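Local coordinates for protein ornithine carbamoyltransferase, mitochondrial (Coccidioides immitis, PDB 3SDS) that catalyses the transfer of the carbamoyl group from carbamoyl phosphate to L-ornithine, giving L-citrulline and phosphate in the arginine biosynthesis pathway, at residues A218-Y223 with K284-T289; E318-Y321 with L326-P329. All blocks are in the same frame, centred on the assembly; numbering follows the deposited sequence.

Contact 1: residues A218-Y223 with K284-T289; sequences ATPRGY and KDFKVT
The Phe286 ring meets residues 218-220 and makes nearly all of this contact. Pro220 lies over one face of the ring. Its CG sits 3.9 Å from the centroid of the Phe286 ring, 26° off the normal, which is a CH-pi contact. The proline is displaced toward the rim, so Pro220 CD rests near Phe286 CZ at 3.5 Å. The two side chains run at a slant to each other. At the ring edge, near its plane, the carbonyl of Ala218 approaches, with Ala218 O 3.6 Å from Phe286 CE1. The methyl CB of Ala218 is farther from the same CE1, at 4.3 Å. Between Ala218 and Pro220 the main chain of Thr219 passes the ring obliquely, with Thr219 C 3.3 Å from Phe286 CZ. The phenyl group therefore packs against main chain as well as side chains. No hydrogen bond joins the two segments, and all four touching residues are buried.

Phe286 reaches across with its CG beside the backbone N (chi1 -76°) and anti to the carbonyl carbon. Its own backbone stays well back, with Thr219 CA and Phe286 CA 8.0 Å apart. On the facing side, a type II beta turn from Pro220 to Tyr223 follows directly. It is closed by Tyr223 N to Pro220 O at 3.1 Å, and Gly222 takes the third position. Ala218 is fixed by backbone hydrogen bonds to Trp193 and Gly195, and Thr219 by one to Thr249. Phe283 also packs on Pro220.

Residues 218-220 leave the C-terminal end of strand 214-218 in the parallel sheet of the Asp/Orn binding domain. The contact packs the loop between helices 277-282 and 290-296 onto that strand end. This is hydrophobic packing at the C-terminal edge of a Rossmann-like alpha/beta sheet.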
loop_
_atom_site.group_PDB
_atom_site.type_symbol
_atom_site.label_atom_id
_atom_site.label_comp_id
_atom_site.label_asym_id
_atom_site.label_seq_id
_atom_site.Cartn_x
_atom_site.Cartn_y
_atom_site.Cartn_z
ATOM N N ALA A 218 -7.193 2.220 39.943
ATOM C CA ALA A 218 -6.425 3.226 40.681
ATOM C C ALA A 218 -5.924 4.301 39.728
ATOM O O ALA A 218 -5.258 3.992 38.725
ATOM C CB ALA A 218 -5.273 2.587 41.452
ATOM N N THR A 219 -6.291 5.550 40.028
ATOM C CA THR A 219 -5.879 6.723 39.251
ATOM C C THR A 219 -5.627 7.902 40.183
ATOM O O THR A 219 -6.216 7.984 41.268
ATOM C CB THR A 219 -6.949 7.205 38.205
ATOM O OG1 THR A 219 -8.038 7.854 38.876
ATOM C CG2 THR A 219 -7.473 6.069 37.317
ATOM N N PRO A 220 -4.767 8.842 39.756
ATOM C CA PRO A 220 -4.575 10.078 40.518
ATOM C C PRO A 220 -5.822 10.964 40.508
ATOM O O PRO A 220 -6.650 10.855 39.589
ATOM C CB PRO A 220 -3.453 10.791 39.755
ATOM C CG PRO A 220 -2.839 9.761 38.882
ATOM C CD PRO A 220 -3.924 8.806 38.548
ATOM N N ARG A 221 -5.942 11.839 41.507
ATOM C CA ARG A 221 -7.001 12.851 41.515
ATOM C C ARG A 221 -6.926 13.713 40.249
ATOM O O ARG A 221 -5.905 14.336 39.985
ATOM C CB ARG A 221 -6.913 13.733 42.773
ATOM N N GLY A 222 -8.007 13.721 39.469
ATOM C CA GLY A 222 -8.092 14.504 38.228
ATOM C C GLY A 222 -8.115 13.660 36.953
ATOM O O GLY A 222 -8.379 14.178 35.857
ATOM N N TYR A 223 -7.854 12.354 37.107
ATOM C CA TYR A 223 -7.662 11.436 35.982
ATOM C C TYR A 223 -8.589 10.212 36.064
ATOM O O TYR A 223 -8.239 9.105 35.644
ATOM C CB TYR A 223 -6.178 11.038 35.893
ATOM C CG TYR A 223 -5.300 12.236 35.669
ATOM C CD1 TYR A 223 -4.710 12.901 36.737
ATOM C CD2 TYR A 223 -5.102 12.741 34.385
ATOM C CE1 TYR A 223 -3.934 14.031 36.526
ATOM C CE2 TYR A 223 -4.324 13.864 34.160
ATOM C CZ TYR A 223 -3.749 14.503 35.232
ATOM O OH TYR A 223 -2.985 15.618 35.008
ATOM N N LYS A 284 3.524 9.718 40.488
ATOM C CA LYS A 284 4.706 9.327 41.296
ATOM C C LYS A 284 4.728 7.863 41.721
ATOM O O LYS A 284 5.671 7.135 41.391
ATOM C CB LYS A 284 4.863 10.221 42.546
ATOM N N ASP A 285 3.694 7.434 42.443
ATOM C CA ASP A 285 3.679 6.079 43.000
ATOM C C ASP A 285 2.980 5.064 42.087
ATOM O O ASP A 285 2.803 3.902 42.465
ATOM C CB ASP A 285 3.063 6.084 44.410
ATOM C CG ASP A 285 3.748 7.082 45.347
ATOM O OD1 ASP A 285 4.986 7.272 45.223
ATOM O OD2 ASP A 285 3.051 7.677 46.210
ATOM N N PHE A 286 2.608 5.503 40.886
ATOM C CA PHE A 286 1.816 4.671 39.963
ATOM C C PHE A 286 2.577 3.624 39.112
ATOM O O PHE A 286 1.946 2.815 38.434
ATOM C CB PHE A 286 0.891 5.547 39.102
ATOM C CG PHE A 286 -0.327 6.065 39.845
ATOM C CD1 PHE A 286 -1.560 5.409 39.739
ATOM C CD2 PHE A 286 -0.243 7.209 40.655
ATOM C CE1 PHE A 286 -2.687 5.880 40.423
ATOM C CE2 PHE A 286 -1.367 7.691 41.344
ATOM C CZ PHE A 286 -2.587 7.021 41.229
ATOM N N LYS A 287 3.911 3.618 39.176
ATOM C CA LYS A 287 4.744 2.652 38.447
ATOM C C LYS A 287 4.571 1.211 38.947
ATOM O O LYS A 287 4.880 0.921 40.104
ATOM C CB LYS A 287 6.221 3.046 38.556
ATOM C CG LYS A 287 7.171 2.262 37.650
ATOM C CD LYS A 287 8.630 2.474 38.050
ATOM C CE LYS A 287 9.590 2.021 36.951
ATOM N NZ LYS A 287 10.956 1.773 37.469
ATOM N N VAL A 288 4.112 0.315 38.066
ATOM C CA VAL A 288 3.958 -1.108 38.397
ATOM C C VAL A 288 5.312 -1.787 38.661
ATOM O O VAL A 288 6.191 -1.786 37.797
ATOM C CB VAL A 288 3.148 -1.876 37.308
ATOM C CG1 VAL A 288 3.043 -3.346 37.656
ATOM C CG2 VAL A 288 1.751 -1.298 37.159
ATOM N N THR A 289 5.472 -2.338 39.867
ATOM C CA THR A 289 6.724 -2.994 40.298
ATOM C C THR A 289 6.483 -4.275 41.096
ATOM O O THR A 289 5.399 -4.478 41.637
ATOM C CB THR A 289 7.628 -2.070 41.187
ATOM O OG1 THR A 289 6.963 -1.736 42.417
ATOM C CG2 THR A 289 8.051 -0.805 40.444
#

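Contact 2: residues E318-Y321 with L326-P329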
loop_
_atom_site.group_PDB
_atom_site.type_symbol
_atom_site.label_atom_id
_atom_site.label_comp_id
_atom_site.label_asym_id
_atom_site.label_seq_id
_atom_site.Cartn_x
_atom_site.Cartn_y
_atom_site.Cartn_z
ATOM N N GLU A 318 12.112 -5.512 35.083
ATOM C CA GLU A 318 12.000 -6.773 35.797
ATOM C C GLU A 318 10.612 -7.400 35.605
ATOM O O GLU A 318 10.516 -8.596 35.316
ATOM C CB GLU A 318 12.302 -6.552 37.274
ATOM C CG GLU A 318 12.127 -7.780 38.141
ATOM C CD GLU A 318 11.547 -7.430 39.499
ATOM O OE1 GLU A 318 10.622 -6.567 39.553
ATOM O OE2 GLU A 318 12.016 -8.015 40.505
ATOM N N VAL A 319 9.555 -6.588 35.738
ATOM C CA VAL A 319 8.172 -7.070 35.560
ATOM C C VAL A 319 7.873 -7.388 34.104
ATOM O O VAL A 319 7.370 -8.470 33.799
ATOM C CB VAL A 319 7.111 -6.075 36.101
ATOM C CG1 VAL A 319 5.702 -6.514 35.709
ATOM C CG2 VAL A 319 7.212 -5.956 37.611
ATOM N N PHE A 320 8.206 -6.448 33.218
ATOM C CA PHE A 320 7.864 -6.523 31.785
ATOM C C PHE A 320 8.355 -7.814 31.152
ATOM O O PHE A 320 7.640 -8.419 30.351
ATOM C CB PHE A 320 8.436 -5.305 31.033
ATOM C CG PHE A 320 7.863 -5.094 29.644
ATOM C CD1 PHE A 320 6.535 -4.675 29.467
ATOM C CD2 PHE A 320 8.667 -5.272 28.513
ATOM C CE1 PHE A 320 6.007 -4.459 28.179
ATOM C CE2 PHE A 320 8.150 -5.056 27.219
ATOM C CZ PHE A 320 6.815 -4.655 27.047
ATOM N N TYR A 321 9.563 -8.237 31.533
ATOM C CA TYR A 321 10.215 -9.382 30.905
ATOM C C TYR A 321 10.163 -10.675 31.713
ATOM O O TYR A 321 10.722 -11.683 31.283
ATOM C CB TYR A 321 11.668 -9.055 30.532
ATOM C CG TYR A 321 11.807 -8.019 29.438
ATOM C CD1 TYR A 321 11.311 -8.259 28.163
ATOM C CD2 TYR A 321 12.439 -6.794 29.683
ATOM C CE1 TYR A 321 11.441 -7.319 27.164
ATOM C CE2 TYR A 321 12.565 -5.837 28.682
ATOM C CZ TYR A 321 12.067 -6.112 27.424
ATOM O OH TYR A 321 12.188 -5.191 26.416
ATOM N N LEU A 326 2.260 -11.372 29.874
ATOM C CA LEU A 326 1.517 -11.902 28.725
ATOM C C LEU A 326 1.512 -10.922 27.530
ATOM O O LEU A 326 0.752 -11.088 26.554
ATOM C CB LEU A 326 0.080 -12.227 29.133
ATOM C CG LEU A 326 -0.185 -13.075 30.369
ATOM C CD1 LEU A 326 -1.693 -13.064 30.661
ATOM C CD2 LEU A 326 0.331 -14.488 30.171
ATOM N N VAL A 327 2.382 -9.916 27.636
ATOM C CA VAL A 327 2.545 -8.822 26.683
ATOM C C VAL A 327 2.614 -9.212 25.173
ATOM O O VAL A 327 1.846 -8.682 24.354
ATOM C CB VAL A 327 3.737 -7.930 27.153
ATOM C CG1 VAL A 327 4.582 -7.430 25.992
ATOM C CG2 VAL A 327 3.226 -6.792 28.004
ATOM N N PHE A 328 3.500 -10.134 24.807
ATOM C CA PHE A 328 3.660 -10.527 23.400
ATOM C C PHE A 328 2.506 -11.411 22.859
ATOM O O PHE A 328 1.976 -11.163 21.758
ATOM C CB PHE A 328 5.043 -11.160 23.165
ATOM C CG PHE A 328 6.191 -10.248 23.530
ATOM C CD1 PHE A 328 6.484 -9.119 22.751
ATOM C CD2 PHE A 328 6.957 -10.491 24.671
ATOM C CE1 PHE A 328 7.535 -8.257 23.091
ATOM C CE2 PHE A 328 8.001 -9.631 25.031
ATOM C CZ PHE A 328 8.295 -8.513 24.232
ATOM N N PRO A 329 2.097 -12.438 23.625
ATOM C CA PRO A 329 0.875 -13.113 23.174
ATOM C C PRO A 329 -0.310 -12.146 22.986
ATOM O O PRO A 329 -1.044 -12.273 22.001
ATOM C CB PRO A 329 0.604 -14.118 24.300
ATOM C CG PRO A 329 1.996 -14.459 24.789
ATOM C CD PRO A 329 2.723 -13.144 24.761
#
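Phe320 CG stands anti to the backbone N (chi1 -165°), and this sends the ring across to Val327. The valine points its CB toward residues 318-321, and both of its methyls touch the ring. Val327 CG2 lies 3.6 Å from Phe320 CE1, while Val327 CG1 is 3.7 Å from Phe320 CZ. The two side chains cross at about a right angle. Both methyls lie on the same side of the ring plane, along the CE1-CZ bond, and CG2 comes in obliquely.

Tyr321 and Phe328 form a looser second pair. Tyr321 CE1 approaches the edge of the Phe328 ring, 4.5 Å from Phe328 CZ. Within each segment, neighbouring side chains also pack. The edge of Phe320 lies over a face of Tyr321, and Val327 CG1 sits 3.9 Å above the plane of Phe328, over its centre.

Phe320 also packs on Leu308, a carbamoyl phosphate-binding residue by similarity, and makes a cation-pi contact with Arg310. Tyr321 OH hydrogen-bonds to Asp113 of the second subunit, and Phe328 packs on Val116 of that same subunit.

No polar bond crosses between the segments. The two segments are probably held by dispersion and, at the buried Phe320-Val327 pair, by burial of apolar surface. The Tyr321-Phe328 pair lies toward the surface, where the tyrosine hydroxyl serves the trimer interface.

From the N terminus, the chain reaches contact 1 first. It leaves strand 214-218, and residues 284-289, which begin 61 residues after Tyr223, return to this strand end. That long excursion includes strands 246-249 and 261-264. Contact 2 follows in series and closes a short loop between helix 317-320 and the start of helix 327-347. Neither contact nests in the other, and they do not cross. Their centres are about 20 Å apart, yet they meet where Thr289 C lies 3.9 Å from Val319 CG2. Contact 1 ties the loop between helices 277-282 and 290-296 to the end of strand 214-218. Contact 2 joins two helices beside strand 303-306, next to a neighbouring subunit.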